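Probable ferredoxin-dependent nitrite reductase NirA (Mycobacterium tuberculosis, PDB 1ZJ8) probably catalyses the six-electron reduction of sulfite to sulfide with electrons from ferredoxin, using a siroheme and a [4Fe-4S] cluster. Local coordinates at residues D88-T92 with K435-A439; E502-V506 with H525-S529. All coordinates share one frame; numbering follows the deposited sequence.

Interaction 1 of 2, residues D88-T92 with K435-A439; sequences DGTWT and KLSFA. With SF4 (iron/sulfur cluster), chain D.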
ATOM      1  N   ASP A  88     -16.114 -11.656  15.937  1.00 57.44           N
ATOM      2  CA  ASP A  88     -16.234 -10.223  15.652  1.00 58.05           C
ATOM      3  C   ASP A  88     -15.265  -9.387  16.518  1.00 58.57           C
ATOM      4  O   ASP A  88     -14.412  -9.948  17.217  1.00 58.34           O
ATOM      5  CB  ASP A  88     -17.710  -9.755  15.736  1.00 57.85           C
ATOM      6  CG  ASP A  88     -18.312  -9.841  17.149  1.00 57.76           C
ATOM      7  OD1 ASP A  88     -17.774 -10.547  18.035  1.00 57.68           O
ATOM      8  OD2 ASP A  88     -19.363  -9.195  17.362  1.00 56.81           O
ATOM      9  N   GLY A  89     -15.399  -8.060  16.444  1.00 59.46           N
ATOM     10  CA  GLY A  89     -14.472  -7.112  17.084  1.00 60.21           C
ATOM     11  C   GLY A  89     -14.243  -7.259  18.581  1.00 60.97           C
ATOM     12  O   GLY A  89     -13.184  -6.880  19.105  1.00 61.19           O
ATOM     13  N   THR A  90     -15.236  -7.810  19.271  1.00 61.85           N
ATOM     14  CA  THR A  90     -15.109  -8.201  20.674  1.00 62.15           C
ATOM     15  C   THR A  90     -13.834  -9.009  20.937  1.00 62.81           C
ATOM     16  O   THR A  90     -13.171  -8.817  21.963  1.00 63.07           O
ATOM     17  CB  THR A  90     -16.300  -9.084  21.085  1.00 62.33           C
ATOM     18  OG1 THR A  90     -17.495  -8.604  20.450  1.00 61.19           O
ATOM     19  CG2 THR A  90     -16.458  -9.120  22.623  1.00 62.19           C
ATOM     20  N   TRP A  91     -13.511  -9.908  20.004  1.00 63.24           N
ATOM     21  CA  TRP A  91     -12.451 -10.897  20.184  1.00 63.68           C
ATOM     22  C   TRP A  91     -11.073 -10.411  19.764  1.00 63.86           C
ATOM     23  O   TRP A  91     -10.059 -10.998  20.139  1.00 63.93           O
ATOM     24  CB  TRP A  91     -12.805 -12.155  19.381  1.00 64.37           C
ATOM     25  CG  TRP A  91     -14.032 -12.854  19.898  1.00 65.09           C
ATOM     26  CD1 TRP A  91     -15.331 -12.693  19.471  1.00 65.22           C
ATOM     27  CD2 TRP A  91     -14.072 -13.815  20.960  1.00 65.66           C
ATOM     28  NE1 TRP A  91     -16.171 -13.508  20.203  1.00 65.33           N
ATOM     29  CE2 TRP A  91     -15.425 -14.204  21.123  1.00 65.73           C
ATOM     30  CE3 TRP A  91     -13.091 -14.389  21.789  1.00 65.06           C
ATOM     31  CZ2 TRP A  91     -15.820 -15.138  22.084  1.00 65.36           C
ATOM     32  CZ3 TRP A  91     -13.482 -15.314  22.739  1.00 65.19           C
ATOM     33  CH2 TRP A  91     -14.837 -15.681  22.882  1.00 65.27           C
ATOM     34  N   THR A  92     -11.040  -9.343  18.984  1.00 64.08           N
ATOM     35  CA  THR A  92      -9.788  -8.809  18.470  1.00 64.25           C
ATOM     36  C   THR A  92      -8.916  -8.249  19.615  1.00 64.33           C
ATOM     37  O   THR A  92      -9.337  -7.373  20.383  1.00 64.05           O
ATOM     38  CB  THR A  92     -10.078  -7.729  17.379  1.00 64.50           C
ATOM     39  OG1 THR A  92     -10.817  -8.325  16.299  1.00 64.25           O
ATOM     40  CG2 THR A  92      -8.784  -7.111  16.847  1.00 64.32           C
ATOM     41  N   LYS A 435      -6.778 -10.331  11.314  1.00 42.63           N
ATOM     42  CA  LYS A 435      -6.890 -10.600  12.749  1.00 42.93           C
ATOM     43  C   LYS A 435      -6.909  -9.353  13.628  1.00 43.25           C
ATOM     44  O   LYS A 435      -7.179  -9.471  14.827  1.00 43.72           O
ATOM     45  CB  LYS A 435      -5.764 -11.502  13.223  1.00 43.14           C
ATOM     46  CG  LYS A 435      -5.747 -12.901  12.594  1.00 43.60           C
ATOM     47  CD  LYS A 435      -4.519 -13.693  13.069  1.00 43.69           C
ATOM     48  CE  LYS A 435      -3.199 -12.856  12.982  1.00 44.41           C
ATOM     49  NZ  LYS A 435      -3.010 -12.128  11.673  1.00 43.31           N
ATOM     50  N   LEU A 436      -6.648  -8.175  13.060  1.00 43.40           N
ATOM     51  CA  LEU A 436      -6.585  -6.940  13.862  1.00 43.69           C
ATOM     52  C   LEU A 436      -7.730  -5.946  13.629  1.00 43.78           C
ATOM     53  O   LEU A 436      -7.710  -4.839  14.180  1.00 43.30           O
ATOM     54  CB  LEU A 436      -5.246  -6.240  13.639  1.00 43.83           C
ATOM     55  CG  LEU A 436      -4.031  -7.160  13.723  1.00 44.08           C
ATOM     56  CD1 LEU A 436      -2.760  -6.344  13.458  1.00 44.70           C
ATOM     57  CD2 LEU A 436      -3.965  -7.886  15.071  1.00 43.66           C
ATOM     58  N   SER A 437      -8.726  -6.359  12.839  1.00 44.24           N
ATOM     59  CA  SER A 437      -9.879  -5.510  12.456  1.00 44.63           C
ATOM     60  C   SER A 437     -11.052  -5.580  13.419  1.00 44.67           C
ATOM     61  O   SER A 437     -11.344  -6.634  13.978  1.00 44.96           O
ATOM     62  CB  SER A 437     -10.403  -5.943  11.081  1.00 44.93           C
ATOM     63  OG  SER A 437      -9.947  -7.267  10.785  1.00 45.77           O
ATOM     64  N   PHE A 438     -11.741  -4.453  13.566  1.00 44.74           N
ATOM     65  CA  PHE A 438     -12.979  -4.376  14.350  1.00 44.52           C
ATOM     66  C   PHE A 438     -14.211  -4.303  13.426  1.00 44.46           C
ATOM     67  O   PHE A 438     -15.352  -4.478  13.876  1.00 44.34           O
ATOM     68  CB  PHE A 438     -12.925  -3.178  15.306  1.00 44.66           C
ATOM     69  CG  PHE A 438     -11.741  -3.203  16.203  1.00 44.46           C
ATOM     70  CD1 PHE A 438     -11.566  -4.255  17.102  1.00 44.57           C
ATOM     71  CD2 PHE A 438     -10.780  -2.205  16.134  1.00 44.94           C
ATOM     72  CE1 PHE A 438     -10.448  -4.312  17.937  1.00 45.01           C
ATOM     73  CE2 PHE A 438      -9.648  -2.248  16.971  1.00 45.87           C
ATOM     74  CZ  PHE A 438      -9.483  -3.310  17.875  1.00 44.95           C
ATOM     75  N   ALA A 439     -13.967  -4.076  12.133  1.00 44.08           N
ATOM     76  CA  ALA A 439     -15.042  -3.929  11.164  1.00 43.70           C
ATOM     77  C   ALA A 439     -14.708  -4.517   9.802  1.00 43.22           C
ATOM     78  O   ALA A 439     -13.540  -4.793   9.453  1.00 43.12           O
ATOM     79  CB  ALA A 439     -15.422  -2.466  11.001  1.00 43.84           C
TER
HETATM   80 FE1  SF4 D 556      -6.101  -2.995  10.308  1.00 46.50          FE
HETATM   81 FE2  SF4 D 556      -4.777  -3.229   7.927  1.00 44.88          FE
HETATM   82 FE3  SF4 D 556      -6.207  -5.338   8.926  1.00 45.72          FE
HETATM   83 FE4  SF4 D 556      -7.356  -3.120   7.827  1.00 45.58          FE
HETATM   84  S1  SF4 D 556      -6.070  -4.684   6.731  1.00 47.08           S
HETATM   85  S2  SF4 D 556      -7.996  -4.167   9.806  1.00 48.81           S
HETATM   86  S3  SF4 D 556      -6.023  -1.427   8.612  1.00 46.89           S
HETATM   87  S4  SF4 D 556      -4.332  -4.408   9.877  1.00 50.98           S
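Thr92 reaches the backbone of the cluster-binding loop through its hydroxyl, where OG1 donates a hydrogen bond of 2.9 Å to Ser437 O. The donor stands above the carbonyl plane, about 35° out of it, and the C=O...OG1 angle is 145°. The methyl of the same side chain takes the apolar half of the contact. With OG1 beside the backbone N (chi1 -60°), CG2 is anti to that N. Thr92 CG2 lies 3.5 Å from Lys435 O and 3.4 Å from Phe438 CE1, approaching the ring obliquely. Gly89 O meets the edge of the same ring, 3.7 Å from Phe438 CD1. Gly89 also brings its CA within 4.1 Å of Phe438 CA, so the two backbones run close together here.

Residues 435-439 belong to the loop just after Cys428 and Cys434, the first two cysteines at the [4Fe-4S] cluster. CB of Ser437 points away from 88-92 and packs 3.3 Å from S2 of the cluster. Lys435 and Leu436 line the siroheme pocket, and Lys435 NZ makes weak hydrogen bonds to siroheme O4A and to Thr81 O.

Farther out, Arg83 NH2 also hydrogen-bonds Thr92 OG1, giving this hydroxyl a second partner. The turn itself is fastened by Trp91 N to Asp88 O and by Thr90 OG1 to Asp88 OD1, and Phe438 is tied through its backbone to Gly473, next to the cluster ligand Cys474.

Interaction 2 of 2, residues E502-V506 with H525-S529; sequences EGFQV and HKVTS
Phe504 N donates to Val527 O over 2.6 Å, with the donor tilted 24° from the carbonyl plane, and Val527 N returns a straighter bond of 2.9 Å to Phe504 O. These two bonds make Phe504 and Val527 a hydrogen-bonded pair of an antiparallel hairpin. Gly503 and Thr528 form the neighbouring non-hydrogen-bonded pair, their CA atoms 3.9 Å apart; beyond them a weak bond runs from Ser529 N to Glu502 O.

On the face carrying Phe504 and Val527, the edge of the Phe504 ring at CE1 meets Ser529 CB at 3.8 Å. CG lies beside the backbone N and anti to the carbonyl carbon (chi1 -61°), which places CE1 at Ser529. At the other end Val506 CG2 packs on Val527 CG2 at 3.7 Å, and Val506 CB lies obliquely against the imidazole of His525, 4.0 Å from CD2. The carboxylate of Glu502 passes near Ser529 OG, but its OE2 accepts a hydrogen bond from Glu440 N.

Strand 520-528 is one of the two outermost strands of its mixed sheet. Helix 532-545 covers the Phe504 and Val527 face through Leu532 and Tyr535, and strand 486-494 flanks strand 500-508 on the side opposite the hairpin partner.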
ATOM      1  N   GLU A 502     -19.794  -2.708  15.757  1.00 64.55           N
ATOM      2  CA  GLU A 502     -18.800  -2.237  14.793  1.00 62.70           C
ATOM      3  C   GLU A 502     -19.209  -0.909  14.145  1.00 60.93           C
ATOM      4  O   GLU A 502     -20.329  -0.760  13.654  1.00 60.79           O
ATOM      5  CB  GLU A 502     -18.446  -3.335  13.759  1.00 62.71           C
ATOM      6  CG  GLU A 502     -19.390  -3.555  12.545  1.00 62.85           C
ATOM      7  CD  GLU A 502     -18.712  -4.355  11.408  1.00 62.51           C
ATOM      8  OE1 GLU A 502     -18.375  -5.544  11.602  1.00 61.39           O
ATOM      9  OE2 GLU A 502     -18.503  -3.788  10.314  1.00 61.97           O
ATOM     10  N   GLY A 503     -18.289   0.056  14.189  1.00 58.88           N
ATOM     11  CA  GLY A 503     -18.494   1.405  13.659  1.00 57.21           C
ATOM     12  C   GLY A 503     -17.156   2.089  13.398  1.00 55.57           C
ATOM     13  O   GLY A 503     -16.100   1.464  13.473  1.00 55.08           O
ATOM     14  N   PHE A 504     -17.194   3.382  13.087  1.00 53.87           N
ATOM     15  CA  PHE A 504     -16.020   4.082  12.573  1.00 52.67           C
ATOM     16  C   PHE A 504     -15.857   5.469  13.203  1.00 51.48           C
ATOM     17  O   PHE A 504     -16.838   6.175  13.453  1.00 50.86           O
ATOM     18  CB  PHE A 504     -16.110   4.196  11.031  1.00 52.00           C
ATOM     19  CG  PHE A 504     -16.154   2.859  10.321  1.00 51.87           C
ATOM     20  CD1 PHE A 504     -17.368   2.216  10.077  1.00 51.33           C
ATOM     21  CD2 PHE A 504     -14.988   2.231   9.925  1.00 50.88           C
ATOM     22  CE1 PHE A 504     -17.414   0.979   9.451  1.00 50.67           C
ATOM     23  CE2 PHE A 504     -15.038   0.999   9.302  1.00 51.36           C
ATOM     24  CZ  PHE A 504     -16.259   0.375   9.067  1.00 50.74           C
ATOM     25  N   GLN A 505     -14.602   5.819  13.478  1.00 50.55           N
ATOM     26  CA  GLN A 505     -14.202   7.181  13.813  1.00 49.98           C
ATOM     27  C   GLN A 505     -13.859   7.855  12.487  1.00 48.70           C
ATOM     28  O   GLN A 505     -13.343   7.206  11.582  1.00 48.69           O
ATOM     29  CB  GLN A 505     -12.975   7.153  14.754  1.00 50.18           C
ATOM     30  CG  GLN A 505     -12.536   8.520  15.382  1.00 51.01           C
ATOM     31  CD  GLN A 505     -11.330   8.395  16.385  1.00 51.58           C
ATOM     32  OE1 GLN A 505     -10.208   8.832  16.098  1.00 52.82           O
ATOM     33  NE2 GLN A 505     -11.584   7.796  17.554  1.00 53.18           N
ATOM     34  N   VAL A 506     -14.147   9.145  12.384  1.00 47.41           N
ATOM     35  CA  VAL A 506     -14.124   9.870  11.121  1.00 46.85           C
ATOM     36  C   VAL A 506     -12.996  10.899  11.064  1.00 46.07           C
ATOM     37  O   VAL A 506     -12.874  11.746  11.945  1.00 45.96           O
ATOM     38  CB  VAL A 506     -15.477  10.595  10.949  1.00 46.93           C
ATOM     39  CG1 VAL A 506     -15.495  11.532   9.729  1.00 46.92           C
ATOM     40  CG2 VAL A 506     -16.591   9.551  10.862  1.00 47.72           C
ATOM     41  N   HIS A 525     -18.043  11.649  18.169  1.00 65.98           N
ATOM     42  CA  HIS A 525     -18.462  11.165  16.856  1.00 65.26           C
ATOM     43  C   HIS A 525     -18.152   9.686  16.650  1.00 64.69           C
ATOM     44  O   HIS A 525     -17.002   9.249  16.737  1.00 64.79           O
ATOM     45  CB  HIS A 525     -17.768  11.992  15.772  1.00 65.46           C
ATOM     46  CG  HIS A 525     -18.532  12.080  14.491  1.00 66.31           C
ATOM     47  ND1 HIS A 525     -19.866  11.743  14.391  1.00 66.68           N
ATOM     48  CD2 HIS A 525     -18.159  12.513  13.262  1.00 66.73           C
ATOM     49  CE1 HIS A 525     -20.276  11.941  13.150  1.00 66.51           C
ATOM     50  NE2 HIS A 525     -19.259  12.409  12.446  1.00 67.19           N
ATOM     51  N   LYS A 526     -19.205   8.918  16.401  1.00 63.83           N
ATOM     52  CA  LYS A 526     -19.086   7.528  16.009  1.00 63.19           C
ATOM     53  C   LYS A 526     -20.088   7.331  14.873  1.00 62.15           C
ATOM     54  O   LYS A 526     -21.208   7.833  14.946  1.00 62.02           O
ATOM     55  CB  LYS A 526     -19.396   6.591  17.192  1.00 63.56           C
ATOM     56  CG  LYS A 526     -18.345   6.584  18.340  1.00 64.02           C
ATOM     57  CD  LYS A 526     -18.978   6.084  19.674  1.00 64.15           C
ATOM     58  CE  LYS A 526     -17.936   5.764  20.768  1.00 64.12           C
ATOM     59  NZ  LYS A 526     -18.418   4.806  21.828  1.00 63.57           N
ATOM     60  N   VAL A 527     -19.668   6.641  13.814  1.00 61.03           N
ATOM     61  CA  VAL A 527     -20.563   6.297  12.700  1.00 60.13           C
ATOM     62  C   VAL A 527     -20.633   4.779  12.608  1.00 59.14           C
ATOM     63  O   VAL A 527     -19.609   4.117  12.411  1.00 58.96           O
ATOM     64  CB  VAL A 527     -20.082   6.880  11.339  1.00 60.07           C
ATOM     65  CG1 VAL A 527     -20.966   6.378  10.198  1.00 59.92           C
ATOM     66  CG2 VAL A 527     -20.081   8.404  11.368  1.00 60.01           C
ATOM     67  N   THR A 528     -21.827   4.225  12.771  1.00 57.97           N
ATOM     68  CA  THR A 528     -21.986   2.785  12.696  1.00 57.34           C
ATOM     69  C   THR A 528     -21.869   2.323  11.262  1.00 56.53           C
ATOM     70  O   THR A 528     -22.201   3.055  10.329  1.00 56.37           O
ATOM     71  CB  THR A 528     -23.332   2.352  13.225  1.00 57.41           C
ATOM     72  OG1 THR A 528     -24.312   3.326  12.846  1.00 57.39           O
ATOM     73  CG2 THR A 528     -23.287   2.221  14.744  1.00 57.19           C
ATOM     74  N   SER A 529     -21.411   1.090  11.096  1.00 55.65           N
ATOM     75  CA  SER A 529     -21.219   0.521   9.773  1.00 55.00           C
ATOM     76  C   SER A 529     -22.488   0.538   8.906  1.00 54.37           C
ATOM     77  O   SER A 529     -22.402   0.510   7.695  1.00 54.28           O
ATOM     78  CB  SER A 529     -20.697  -0.898   9.890  1.00 54.90           C
ATOM     79  OG  SER A 529     -20.497  -1.443   8.609  1.00 55.27           O
TER

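The centres of interactions 1 and 2 are 14 Å apart, on the same side of the chain's centre. Both segments of interaction 1 precede those of interaction 2 in the sequence. They also touch directly, since Phe438 O lies 3.3 Å from Glu502 CB and Ala439 CB lies 3.5 Å from Phe504 CZ. Segment 435-439 thus runs from beside the cluster to strand 500-508 of the mixed sheet. Interaction 1 brings an early loop, after strand 79-83, onto this C-terminal 4Fe-4S domain, whereas interaction 2 lies within that domain, with the side chain of Phe504 about 9 Å from the cluster. The loop carrying cluster and siroheme pocket residues is therefore contacted by both 88-92 and strand 500-508.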